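Local coordinates for Fe(2+) transporter FeoB (Legionella pneumophila, PDB 3IBY), which probably moves ferrous iron across the bacterial inner membrane in a GTP-driven uptake system, the present fragment being its cytosolic GTPase and helical GDI part, at residues Ile7-Cys12 and Leu100-Gln105; Thr53-Val58 and Ala76-Asp81; Cys94-His99 and Thr251-Lys256. One frame throughout, in Å; residues are numbered along the deposited sequence.

Contact 1 of 3, residues Ile7-Cys12 and Leu100-Gln105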
ATOM      1  N   ILE A   7      -5.343  -2.938  -3.336  1.00 13.43           N
ATOM      2  CA  ILE A   7      -3.921  -2.892  -3.686  1.00 13.27           C
ATOM      3  C   ILE A   7      -3.134  -4.028  -3.064  1.00 13.24           C
ATOM      4  O   ILE A   7      -3.345  -4.376  -1.893  1.00 13.87           O
ATOM      5  CB  ILE A   7      -3.244  -1.596  -3.150  1.00 13.23           C
ATOM      6  CG1 ILE A   7      -4.200  -0.410  -3.269  1.00 13.23           C
ATOM      7  CG2 ILE A   7      -1.941  -1.339  -3.870  1.00 11.15           C
ATOM      8  CD1 ILE A   7      -3.529   0.951  -3.235  1.00 14.75           C
ATOM      9  N   GLY A   8      -2.184  -4.562  -3.824  1.00 12.97           N
ATOM     10  CA  GLY A   8      -1.196  -5.501  -3.268  1.00 11.96           C
ATOM     11  C   GLY A   8      -0.067  -5.835  -4.231  1.00 11.69           C
ATOM     12  O   GLY A   8       0.123  -5.196  -5.256  1.00 12.05           O
ATOM     13  N   ASN A   9       0.723  -6.822  -3.855  1.00 11.52           N
ATOM     14  CA  ASN A   9       1.663  -7.439  -4.743  1.00 11.12           C
ATOM     15  C   ASN A   9       0.859  -8.298  -5.722  1.00 11.66           C
ATOM     16  O   ASN A   9      -0.254  -8.651  -5.419  1.00  9.99           O
ATOM     17  CB  ASN A   9       2.603  -8.318  -3.934  1.00 10.35           C
ATOM     18  CG  ASN A   9       3.666  -7.546  -3.245  1.00  9.62           C
ATOM     19  OD1 ASN A   9       3.422  -6.517  -2.666  1.00  9.05           O
ATOM     20  ND2 ASN A   9       4.883  -8.060  -3.294  1.00 12.25           N
ATOM     21  N   PRO A  10       1.456  -8.684  -6.864  1.00 13.12           N
ATOM     22  CA  PRO A  10       0.877  -9.636  -7.823  1.00 14.35           C
ATOM     23  C   PRO A  10       0.570 -10.959  -7.188  1.00 15.51           C
ATOM     24  O   PRO A  10       1.176 -11.297  -6.188  1.00 15.62           O
ATOM     25  CB  PRO A  10       2.016  -9.864  -8.826  1.00 14.31           C
ATOM     26  CG  PRO A  10       2.915  -8.725  -8.676  1.00 13.41           C
ATOM     27  CD  PRO A  10       2.850  -8.374  -7.213  1.00 13.52           C
ATOM     28  N   ASN A  11      -0.375 -11.707  -7.746  1.00 17.34           N
ATOM     29  CA  ASN A  11      -0.587 -13.105  -7.317  1.00 18.60           C
ATOM     30  C   ASN A  11      -0.781 -13.278  -5.786  1.00 18.66           C
ATOM     31  O   ASN A  11      -0.274 -14.264  -5.202  1.00 18.59           O
ATOM     32  CB  ASN A  11       0.574 -14.023  -7.797  1.00 18.86           C
ATOM     33  CG  ASN A  11       0.639 -14.177  -9.346  1.00 21.65           C
ATOM     34  OD1 ASN A  11      -0.371 -14.088 -10.056  1.00 25.52           O
ATOM     35  ND2 ASN A  11       1.834 -14.440  -9.857  1.00 24.20           N
ATOM     36  N   CYS A  12      -1.512 -12.350  -5.148  1.00 18.03           N
ATOM     37  CA  CYS A  12      -1.804 -12.501  -3.702  1.00 18.39           C
ATOM     38  C   CYS A  12      -3.269 -12.869  -3.379  1.00 17.73           C
ATOM     39  O   CYS A  12      -3.697 -12.746  -2.211  1.00 18.00           O
ATOM     40  CB  CYS A  12      -1.363 -11.264  -2.894  1.00 17.88           C
ATOM     41  SG  CYS A  12      -2.367  -9.795  -3.087  1.00 20.37           S
ATOM     42  N   LEU A 100       4.825  -6.448   2.802  1.00 11.47           N
ATOM     43  CA  LEU A 100       4.762  -5.242   3.618  1.00 10.85           C
ATOM     44  C   LEU A 100       5.640  -4.097   3.089  1.00 10.98           C
ATOM     45  O   LEU A 100       5.620  -2.970   3.620  1.00 11.04           O
ATOM     46  CB  LEU A 100       5.214  -5.573   5.025  1.00 11.24           C
ATOM     47  CG  LEU A 100       4.205  -6.366   5.822  1.00 11.62           C
ATOM     48  CD1 LEU A 100       4.840  -6.807   7.129  1.00 11.06           C
ATOM     49  CD2 LEU A 100       2.983  -5.520   6.052  1.00 12.01           C
ATOM     50  N   TYR A 101       6.462  -4.354   2.089  1.00 10.08           N
ATOM     51  CA  TYR A 101       7.216  -3.240   1.542  1.00  9.72           C
ATOM     52  C   TYR A 101       6.196  -2.265   0.999  1.00  9.26           C
ATOM     53  O   TYR A 101       6.215  -1.093   1.353  1.00  9.80           O
ATOM     54  CB  TYR A 101       8.173  -3.709   0.461  1.00  9.55           C
ATOM     55  CG  TYR A 101       9.232  -2.718   0.078  1.00  9.18           C
ATOM     56  CD1 TYR A 101      10.452  -2.718   0.701  1.00  8.08           C
ATOM     57  CD2 TYR A 101       9.010  -1.791  -0.944  1.00 10.81           C
ATOM     58  CE1 TYR A 101      11.452  -1.829   0.326  1.00  8.86           C
ATOM     59  CE2 TYR A 101       9.979  -0.892  -1.308  1.00 10.72           C
ATOM     60  CZ  TYR A 101      11.219  -0.927  -0.672  1.00  9.87           C
ATOM     61  OH  TYR A 101      12.216  -0.057  -1.049  1.00 10.42           O
ATOM     62  N   LEU A 102       5.282  -2.772   0.185  1.00  8.93           N
ATOM     63  CA  LEU A 102       4.225  -1.958  -0.401  1.00  9.24           C
ATOM     64  C   LEU A 102       3.376  -1.273   0.624  1.00  9.69           C
ATOM     65  O   LEU A 102       2.955  -0.128   0.444  1.00 10.07           O
ATOM     66  CB  LEU A 102       3.328  -2.799  -1.277  1.00  9.05           C
ATOM     67  CG  LEU A 102       2.080  -2.151  -1.861  1.00  7.92           C
ATOM     68  CD1 LEU A 102       2.487  -0.966  -2.716  1.00  6.30           C
ATOM     69  CD2 LEU A 102       1.299  -3.237  -2.659  1.00  5.33           C
ATOM     70  N   THR A 103       3.147  -1.984   1.715  1.00 10.71           N
ATOM     71  CA  THR A 103       2.261  -1.532   2.773  1.00 10.88           C
ATOM     72  C   THR A 103       2.797  -0.293   3.426  1.00 10.51           C
ATOM     73  O   THR A 103       2.055   0.644   3.689  1.00 11.24           O
ATOM     74  CB  THR A 103       2.095  -2.582   3.892  1.00 10.81           C
ATOM     75  OG1 THR A 103       1.551  -3.800   3.369  1.00 11.38           O
ATOM     76  CG2 THR A 103       1.145  -2.046   4.933  1.00 12.21           C
ATOM     77  N   SER A 104       4.080  -0.325   3.732  1.00 10.15           N
ATOM     78  CA  SER A 104       4.728   0.788   4.418  1.00 10.04           C
ATOM     79  C   SER A 104       4.697   2.014   3.531  1.00 10.37           C
ATOM     80  O   SER A 104       4.513   3.107   4.035  1.00 11.52           O
ATOM     81  CB  SER A 104       6.164   0.440   4.774  1.00  9.10           C
ATOM     82  OG  SER A 104       6.916   0.197   3.599  1.00  8.27           O
ATOM     83  N   GLN A 105       4.890   1.825   2.224  1.00 10.52           N
ATOM     84  CA  GLN A 105       4.775   2.923   1.251  1.00 10.86           C
ATOM     85  C   GLN A 105       3.353   3.530   1.242  1.00 10.36           C
ATOM     86  O   GLN A 105       3.214   4.748   1.261  1.00 10.25           O
ATOM     87  CB  GLN A 105       5.189   2.490  -0.172  1.00 11.01           C
ATOM     88  CG  GLN A 105       6.653   2.111  -0.342  1.00 11.03           C
ATOM     89  CD  GLN A 105       6.995   1.666  -1.779  1.00 11.89           C
ATOM     90  OE1 GLN A 105       6.121   1.215  -2.496  1.00 11.07           O
ATOM     91  NE2 GLN A 105       8.281   1.771  -2.183  1.00 11.74           N
TER

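Contact 2 of 3, residues Thr53-Val58 and Ala76-Asp81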
ATOM      1  N   THR A  53     -12.156  -0.201  -6.653  1.00 10.16           N
ATOM      2  CA  THR A  53     -11.359  -0.193  -7.820  1.00 10.62           C
ATOM      3  C   THR A  53     -10.166  -1.075  -7.576  1.00 11.19           C
ATOM      4  O   THR A  53      -9.400  -0.893  -6.591  1.00 12.27           O
ATOM      5  CB  THR A  53     -10.934   1.184  -8.200  1.00 10.89           C
ATOM      6  OG1 THR A  53     -12.092   2.008  -8.447  1.00 11.17           O
ATOM      7  CG2 THR A  53     -10.100   1.105  -9.438  1.00 10.82           C
ATOM      8  N   ASP A  54     -10.011  -2.053  -8.458  1.00 10.88           N
ATOM      9  CA  ASP A  54      -8.876  -2.924  -8.371  1.00 11.77           C
ATOM     10  C   ASP A  54      -7.652  -2.291  -9.006  1.00 11.83           C
ATOM     11  O   ASP A  54      -7.729  -1.871 -10.164  1.00 12.58           O
ATOM     12  CB  ASP A  54      -9.132  -4.222  -9.113  1.00 11.40           C
ATOM     13  CG  ASP A  54      -8.128  -5.269  -8.766  1.00 13.05           C
ATOM     14  OD1 ASP A  54      -7.458  -5.177  -7.679  1.00 14.40           O
ATOM     15  OD2 ASP A  54      -8.051  -6.222  -9.547  1.00 15.73           O
ATOM     16  N   LEU A  55      -6.519  -2.276  -8.287  1.00 11.57           N
ATOM     17  CA  LEU A  55      -5.252  -1.829  -8.893  1.00 10.70           C
ATOM     18  C   LEU A  55      -4.395  -2.986  -9.200  1.00  9.67           C
ATOM     19  O   LEU A  55      -4.384  -3.904  -8.440  1.00  8.90           O
ATOM     20  CB  LEU A  55      -4.467  -0.925  -7.983  1.00 10.70           C
ATOM     21  CG  LEU A  55      -5.176   0.351  -7.626  1.00 10.85           C
ATOM     22  CD1 LEU A  55      -4.139   1.217  -7.059  1.00 10.37           C
ATOM     23  CD2 LEU A  55      -5.929   0.999  -8.871  1.00 11.15           C
ATOM     24  N   PRO A  56      -3.647  -2.920 -10.302  1.00  9.76           N
ATOM     25  CA  PRO A  56      -2.782  -3.977 -10.683  1.00 10.15           C
ATOM     26  C   PRO A  56      -1.704  -4.054  -9.671  1.00 10.24           C
ATOM     27  O   PRO A  56      -1.264  -3.021  -9.202  1.00 10.86           O
ATOM     28  CB  PRO A  56      -2.197  -3.495 -12.010  1.00 10.73           C
ATOM     29  CG  PRO A  56      -3.094  -2.503 -12.504  1.00 10.36           C
ATOM     30  CD  PRO A  56      -3.507  -1.807 -11.242  1.00 10.73           C
ATOM     31  N   GLY A  57      -1.322  -5.272  -9.314  1.00 10.29           N
ATOM     32  CA  GLY A  57      -0.335  -5.518  -8.311  1.00 10.41           C
ATOM     33  C   GLY A  57       1.041  -5.017  -8.696  1.00 10.88           C
ATOM     34  O   GLY A  57       1.379  -4.978  -9.863  1.00 11.26           O
ATOM     35  N   VAL A  58       1.824  -4.659  -7.681  1.00 10.87           N
ATOM     36  CA  VAL A  58       3.099  -4.033  -7.803  1.00 10.65           C
ATOM     37  C   VAL A  58       3.778  -4.366  -6.506  1.00 11.01           C
ATOM     38  O   VAL A  58       3.106  -4.420  -5.461  1.00 12.07           O
ATOM     39  CB  VAL A  58       2.941  -2.504  -7.831  1.00 10.93           C
ATOM     40  CG1 VAL A  58       1.930  -2.086  -8.898  1.00 12.53           C
ATOM     41  CG2 VAL A  58       2.442  -1.999  -6.519  1.00 10.88           C
ATOM     42  N   ALA A  76       0.917   3.210  -9.165  1.00 11.13           N
ATOM     43  CA  ALA A  76       1.713   4.342  -8.767  1.00 11.28           C
ATOM     44  C   ALA A  76       0.970   5.664  -8.945  1.00 11.63           C
ATOM     45  O   ALA A  76       0.995   6.491  -8.033  1.00 12.50           O
ATOM     46  CB  ALA A  76       2.994   4.350  -9.558  1.00 11.66           C
ATOM     47  N   GLN A  77       0.301   5.865 -10.083  1.00 11.20           N
ATOM     48  CA  GLN A  77      -0.421   7.108 -10.279  1.00 11.80           C
ATOM     49  C   GLN A  77      -1.867   7.138  -9.801  1.00 11.34           C
ATOM     50  O   GLN A  77      -2.402   8.229  -9.584  1.00 11.68           O
ATOM     51  CB  GLN A  77      -0.303   7.650 -11.715  1.00 12.40           C
ATOM     52  CG  GLN A  77      -0.940   6.850 -12.811  1.00 14.69           C
ATOM     53  CD  GLN A  77      -0.085   6.874 -14.092  1.00 18.27           C
ATOM     54  OE1 GLN A  77       0.121   5.837 -14.732  1.00 21.45           O
ATOM     55  NE2 GLN A  77       0.447   8.050 -14.442  1.00 17.91           N
ATOM     56  N   SER A  78      -2.499   5.987  -9.602  1.00 10.30           N
ATOM     57  CA  SER A  78      -3.894   5.983  -9.193  1.00  9.42           C
ATOM     58  C   SER A  78      -4.039   6.403  -7.732  1.00  9.33           C
ATOM     59  O   SER A  78      -4.985   7.091  -7.392  1.00  8.68           O
ATOM     60  CB  SER A  78      -4.540   4.613  -9.406  1.00  9.41           C
ATOM     61  OG  SER A  78      -4.442   4.130 -10.747  1.00  9.88           O
ATOM     62  N   VAL A  79      -3.103   5.995  -6.872  1.00  9.89           N
ATOM     63  CA  VAL A  79      -3.130   6.386  -5.457  1.00 10.27           C
ATOM     64  C   VAL A  79      -2.876   7.868  -5.263  1.00 10.71           C
ATOM     65  O   VAL A  79      -2.999   8.356  -4.173  1.00 11.47           O
ATOM     66  CB  VAL A  79      -2.133   5.605  -4.579  1.00 10.18           C
ATOM     67  CG1 VAL A  79      -2.465   4.113  -4.540  1.00 10.56           C
ATOM     68  CG2 VAL A  79      -0.709   5.820  -5.048  1.00 11.65           C
ATOM     69  N   ILE A  80      -2.503   8.593  -6.309  1.00 11.55           N
ATOM     70  CA  ILE A  80      -2.527  10.032  -6.228  1.00 11.85           C
ATOM     71  C   ILE A  80      -3.685  10.604  -7.093  1.00 11.78           C
ATOM     72  O   ILE A  80      -4.324  11.572  -6.690  1.00 11.83           O
ATOM     73  CB  ILE A  80      -1.091  10.660  -6.476  1.00 12.22           C
ATOM     74  CG1 ILE A  80      -0.790  10.917  -7.961  1.00 14.96           C
ATOM     75  CG2 ILE A  80       0.024   9.798  -5.878  1.00  9.50           C
ATOM     76  CD1 ILE A  80      -0.830  12.401  -8.380  1.00 14.85           C
ATOM     77  N   ASP A  81      -3.989   9.972  -8.232  1.00 11.76           N
ATOM     78  CA  ASP A  81      -4.954  10.521  -9.246  1.00 11.81           C
ATOM     79  C   ASP A  81      -6.403  10.395  -8.837  1.00 10.98           C
ATOM     80  O   ASP A  81      -7.223  11.215  -9.172  1.00 10.00           O
ATOM     81  CB  ASP A  81      -4.861   9.771 -10.597  1.00 12.03           C
ATOM     82  CG  ASP A  81      -3.675  10.198 -11.461  1.00 14.01           C
ATOM     83  OD1 ASP A  81      -2.925  11.161 -11.123  1.00 16.03           O
ATOM     84  OD2 ASP A  81      -3.484   9.517 -12.499  1.00 15.69           O
TER

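Contact 3 of 3, residues Cys94-His99 and Thr251-Lys256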
ATOM      1  N   CYS A  94       1.908 -15.790   3.338  1.00 13.08           N
ATOM      2  CA  CYS A  94       3.061 -16.600   3.098  1.00 14.21           C
ATOM      3  C   CYS A  94       4.276 -15.773   2.669  1.00 14.14           C
ATOM      4  O   CYS A  94       5.364 -16.316   2.500  1.00 15.41           O
ATOM      5  CB  CYS A  94       2.746 -17.621   1.983  1.00 14.84           C
ATOM      6  SG  CYS A  94       1.296 -18.691   2.269  1.00 15.64           S
ATOM      7  N   HIS A  95       4.108 -14.489   2.394  1.00 13.31           N
ATOM      8  CA  HIS A  95       5.247 -13.708   1.921  1.00 12.40           C
ATOM      9  C   HIS A  95       5.110 -12.362   2.516  1.00 12.45           C
ATOM     10  O   HIS A  95       5.126 -11.366   1.787  1.00 14.37           O
ATOM     11  CB  HIS A  95       5.264 -13.613   0.397  1.00 11.79           C
ATOM     12  CG  HIS A  95       5.400 -14.939  -0.273  1.00 11.10           C
ATOM     13  ND1 HIS A  95       4.364 -15.527  -0.958  1.00  9.68           N
ATOM     14  CD2 HIS A  95       6.426 -15.824  -0.308  1.00  9.64           C
ATOM     15  CE1 HIS A  95       4.764 -16.689  -1.444  1.00 10.52           C
ATOM     16  NE2 HIS A  95       6.008 -16.895  -1.061  1.00 10.51           N
ATOM     17  N   LEU A  96       4.956 -12.357   3.837  1.00 11.58           N
ATOM     18  CA  LEU A  96       4.682 -11.182   4.627  1.00 10.97           C
ATOM     19  C   LEU A  96       5.757 -10.144   4.436  1.00 10.89           C
ATOM     20  O   LEU A  96       5.471  -9.016   4.086  1.00 11.77           O
ATOM     21  CB  LEU A  96       4.582 -11.577   6.100  1.00 10.82           C
ATOM     22  CG  LEU A  96       3.993 -10.534   7.038  1.00 11.35           C
ATOM     23  CD1 LEU A  96       2.543 -10.207   6.614  1.00  8.88           C
ATOM     24  CD2 LEU A  96       4.117 -10.993   8.507  1.00  8.41           C
ATOM     25  N   GLU A  97       7.002 -10.519   4.616  1.00 11.07           N
ATOM     26  CA  GLU A  97       8.059  -9.538   4.590  1.00 11.25           C
ATOM     27  C   GLU A  97       8.145  -8.787   3.258  1.00 11.46           C
ATOM     28  O   GLU A  97       8.355  -7.541   3.246  1.00 11.20           O
ATOM     29  CB  GLU A  97       9.388 -10.182   4.907  1.00 11.29           C
ATOM     30  CG  GLU A  97      10.464  -9.160   5.158  1.00 12.32           C
ATOM     31  CD  GLU A  97      11.697  -9.757   5.815  1.00 11.65           C
ATOM     32  OE1 GLU A  97      12.670  -9.006   6.030  1.00 11.87           O
ATOM     33  OE2 GLU A  97      11.690 -10.967   6.099  1.00 11.14           O
ATOM     34  N   ARG A  98       7.982  -9.507   2.142  1.00 11.09           N
ATOM     35  CA  ARG A  98       8.005  -8.829   0.836  1.00 11.21           C
ATOM     36  C   ARG A  98       6.779  -7.926   0.745  1.00 11.02           C
ATOM     37  O   ARG A  98       6.886  -6.742   0.393  1.00 11.39           O
ATOM     38  CB  ARG A  98       8.046  -9.801  -0.334  1.00 11.36           C
ATOM     39  CG  ARG A  98       7.796  -9.149  -1.680  1.00 13.30           C
ATOM     40  CD  ARG A  98       8.093 -10.064  -2.931  1.00 15.67           C
ATOM     41  NE  ARG A  98       7.231  -9.631  -4.049  1.00 18.33           N
ATOM     42  CZ  ARG A  98       7.590  -9.404  -5.321  1.00 17.64           C
ATOM     43  NH1 ARG A  98       8.806  -9.643  -5.781  1.00 17.27           N
ATOM     44  NH2 ARG A  98       6.667  -8.966  -6.165  1.00 17.80           N
ATOM     45  N   HIS A  99       5.632  -8.460   1.137  1.00 10.62           N
ATOM     46  CA  HIS A  99       4.366  -7.808   0.851  1.00 10.63           C
ATOM     47  C   HIS A  99       4.184  -6.541   1.642  1.00 11.17           C
ATOM     48  O   HIS A  99       3.491  -5.637   1.200  1.00 11.57           O
ATOM     49  CB  HIS A  99       3.204  -8.759   1.067  1.00 10.71           C
ATOM     50  CG  HIS A  99       2.950  -9.668  -0.086  1.00 10.04           C
ATOM     51  ND1 HIS A  99       3.959 -10.136  -0.901  1.00 10.45           N
ATOM     52  CD2 HIS A  99       1.801 -10.199  -0.563  1.00  8.37           C
ATOM     53  CE1 HIS A  99       3.440 -10.927  -1.828  1.00  9.71           C
ATOM     54  NE2 HIS A  99       2.131 -10.972  -1.649  1.00  9.03           N
ATOM     55  N   THR A 251      10.058 -10.467  12.198  1.00 12.00           N
ATOM     56  CA  THR A 251      10.689 -11.231  13.295  1.00 11.77           C
ATOM     57  C   THR A 251       9.888 -11.208  14.647  1.00 11.35           C
ATOM     58  O   THR A 251       9.973 -12.125  15.430  1.00 11.64           O
ATOM     59  CB  THR A 251      12.167 -10.768  13.490  1.00 11.71           C
ATOM     60  OG1 THR A 251      12.215  -9.345  13.467  1.00 13.02           O
ATOM     61  CG2 THR A 251      13.078 -11.251  12.355  1.00 11.25           C
ATOM     62  N   LEU A 252       9.097 -10.174  14.894  1.00 11.40           N
ATOM     63  CA  LEU A 252       8.209 -10.098  16.068  1.00 11.33           C
ATOM     64  C   LEU A 252       6.869 -10.852  15.906  1.00 12.08           C
ATOM     65  O   LEU A 252       6.212 -11.208  16.880  1.00 12.02           O
ATOM     66  CB  LEU A 252       7.898  -8.623  16.375  1.00 10.94           C
ATOM     67  CG  LEU A 252       9.058  -7.740  16.854  1.00  9.77           C
ATOM     68  CD1 LEU A 252       8.723  -6.270  16.755  1.00  7.67           C
ATOM     69  CD2 LEU A 252       9.408  -8.109  18.267  1.00  8.79           C
ATOM     70  N   VAL A 253       6.460 -11.085  14.672  1.00 12.87           N
ATOM     71  CA  VAL A 253       5.103 -11.518  14.409  1.00 13.50           C
ATOM     72  C   VAL A 253       5.045 -12.911  13.773  1.00 13.59           C
ATOM     73  O   VAL A 253       4.042 -13.621  13.889  1.00 13.83           O
ATOM     74  CB  VAL A 253       4.377 -10.464  13.518  1.00 13.66           C
ATOM     75  CG1 VAL A 253       3.443 -11.141  12.508  1.00 14.12           C
ATOM     76  CG2 VAL A 253       3.639  -9.445  14.388  1.00 12.75           C
ATOM     77  N   GLN A 254       6.120 -13.322  13.130  1.00 13.40           N
ATOM     78  CA  GLN A 254       6.073 -14.520  12.330  1.00 13.32           C
ATOM     79  C   GLN A 254       7.125 -15.485  12.805  1.00 13.85           C
ATOM     80  O   GLN A 254       8.289 -15.107  12.905  1.00 13.98           O
ATOM     81  CB  GLN A 254       6.352 -14.137  10.898  1.00 12.82           C
ATOM     82  CG  GLN A 254       6.560 -15.268   9.946  1.00 11.96           C
ATOM     83  CD  GLN A 254       6.262 -14.797   8.536  1.00 11.67           C
ATOM     84  OE1 GLN A 254       7.157 -14.541   7.742  1.00  7.56           O
ATOM     85  NE2 GLN A 254       4.990 -14.611   8.248  1.00 13.14           N
ATOM     86  N   LYS A 255       6.729 -16.722  13.090  1.00 14.19           N
ATOM     87  CA  LYS A 255       7.702 -17.781  13.279  1.00 14.81           C
ATOM     88  C   LYS A 255       7.593 -18.854  12.188  1.00 15.17           C
ATOM     89  O   LYS A 255       6.492 -19.216  11.733  1.00 14.61           O
ATOM     90  CB  LYS A 255       7.645 -18.395  14.688  1.00 15.01           C
ATOM     91  CG  LYS A 255       6.384 -18.102  15.491  1.00 15.68           C
ATOM     92  CD  LYS A 255       6.449 -18.775  16.881  1.00 16.82           C
ATOM     93  CE  LYS A 255       5.316 -19.766  17.075  1.00 16.81           C
ATOM     94  NZ  LYS A 255       4.058 -19.012  17.141  1.00 16.35           N
ATOM     95  N   LYS A 256       8.782 -19.326  11.787  1.00 15.91           N
ATOM     96  CA  LYS A 256       8.987 -20.393  10.798  1.00 16.06           C
ATOM     97  C   LYS A 256       8.395 -20.020   9.436  1.00 15.89           C
ATOM     98  O   LYS A 256       8.372 -18.841   9.057  1.00 15.28           O
ATOM     99  CB  LYS A 256       8.443 -21.733  11.309  1.00 16.17           C
ATOM    100  CG  LYS A 256       8.937 -22.119  12.722  1.00 17.16           C
ATOM    101  CD  LYS A 256       9.934 -23.299  12.726  1.00 17.95           C
ATOM    102  CE  LYS A 256      11.377 -22.850  12.487  1.00 17.83           C
ATOM    103  NZ  LYS A 256      12.324 -23.934  12.892  1.00 16.98           N
ATOM    104  OXT LYS A 256       7.947 -20.893   8.687  1.00 16.16           O
TER

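Contact 1 of 3, residues Ile7-Cys12 and Leu100-Gln105
Leu102 of helix 96-106 packs its CD2 methyl on the end of strand 3-8, where the predicted GTP-binding loop begins. The apolar part of the contact is carried by this methyl. CD2 lies close against the main chain of Gly8, 3.3 Å from Gly8 C and 3.4 Å from Gly8 CA. The same methyl meets CG2 of Ile7 at 3.9 Å, where the two side chains cross at about a right angle. With CG anti to the backbone N (chi1 174°), Leu102 reaches from the helix to the strand end. Further along, CD2 lies 3.8 Å from the backbone N of Asn9.

No hydrogen bond joins the two segments; the polar groups bond within their own segment or to other parts of the fold. Ser104 OG gives a 2.7 Å hydrogen bond to Tyr101 O one turn back, and Ser104 OG is also bonded to Arg242.

Gly8-Cys12 opens the sequence of a P-loop (Walker A) and is predicted to bind GTP. The chemistry implies a buried dispersion contact that backs the loop with hydrocarbon, while directional bonds are made elsewhere than between these two segments.

Contact 2 of 3, residues Thr53-Val58 and Ala76-Asp81
Leu55 and Ser78 form the tight part of this contact, and the principle it illustrates is that one forked side chain can join a strand end to a helix. Both methyls of Leu55 abut Ser78: CD2 meets Ser78 CB and OG, each at 3.9 Å, and CD1 lies 4.1 Å from Ser78 CB. CD1 also reaches Val79, 4.2 Å from Val79 CG1, and there the two side chains cross obliquely. The Leu55 side chain leaves its CA with CG beside the backbone N (chi1 -62°), and the fork it carries faces helix 70-81. The hydroxyl of Ser78 is itself hydrogen-bonded to Ile74 O in its own helix. Ile7 packs on Leu55, and Trp31 touches Leu55 and Ser78, which extends the hydrophobic patch beyond the pair of segments.

The looser side lies at the ends. Pro56, partly exposed, packs on an earlier turn of helix 70-81, at Asp71 and Ile74, while Ile80 and Asp81 are exposed at the last turn, although Ile80 touches Phe199 and Tyr202. That turn is held by its main chain: Gln77 O accepts from Ile80 N and, at 2.7 Å, from Asp81 N.

Asp54-Gly57 has the DxxG sequence of the G3 motif of GTPases and is predicted to bind GTP. The chemistry implies a division of labour in which the Leu55 side chain is held by hydrocarbon packing, while its carbonyl O, like the carboxylate of Asp54, is tied to Lys14 of the P-loop.

Contact 3 of 3, residues Cys94-His99 and Thr251-Lys256
The carboxamide of Gln254 is the flat group that meets the other segment, and its nitrogen end rests on Leu96. NE2 lies 3.7 Å from Leu96 CD2, which stands well above the amide plane, and NE2 is equally 3.7 Å from Leu96 CB. A second flat group, the ring of His95, stays on its own side, its side chain leaving the backbone away from 251-256: the CB of Cys94 lies over part of one of its faces, 3.9 Å above the plane and displaced toward the rim.

The Gln254 chain is extended, with CG anti to the backbone N (chi1 171°); it runs antiparallel alongside the Leu96 side chain and brings NE2 over it. Leu96 is approached by two kinds of neighbour. Its CD2 also meets CG1 of Val253 at 4.1 Å, the two side chains crossing at about a right angle, so one methyl touches both an apolar branch and an amide nitrogen.

His95 sits at the N-cap position of helix 96-106, and its carbonyl O accepts from His99 N at 3.0 Å, closing the first turn. Nearby, Glu97 is hydrogen-bonded to His247 of helix 234-253, while strand 254-255 pairs with strand 129-130.

The contact thus fastens the end of the helical domain to the GTPase domain, where in the whole protein the chain runs on toward the membrane part. Its chemistry implies a seat for Leu96 made by van der Waals packing, with an amide nitrogen lying against the hydrocarbon of CB and CD2 and no hydrogen bond between the segments.

How the contacts relate
Contacts 1 and 2 belong to the core of the GTPase fold, whereas contact 3, its centre about 16 Å from the chain centre, is still largely buried but nearer the surface. The first two reach neighbouring strands of one sheet, 3-8 and 48-54, and meet directly: Gly8 O and Val58 N are 3.0 Å apart, a probable hydrogen bond, and Ile7 CD1 packs on Val79 CG1 at 3.6 Å. Contacts 1 and 3 share helix 96-106, whose first turn meets 251-256 and whose middle meets the P-loop. Contacts 2 and 3 do not touch. All three rest on a leucine, yet its surroundings change from main chain, to serine and valine, to a valine and an amide.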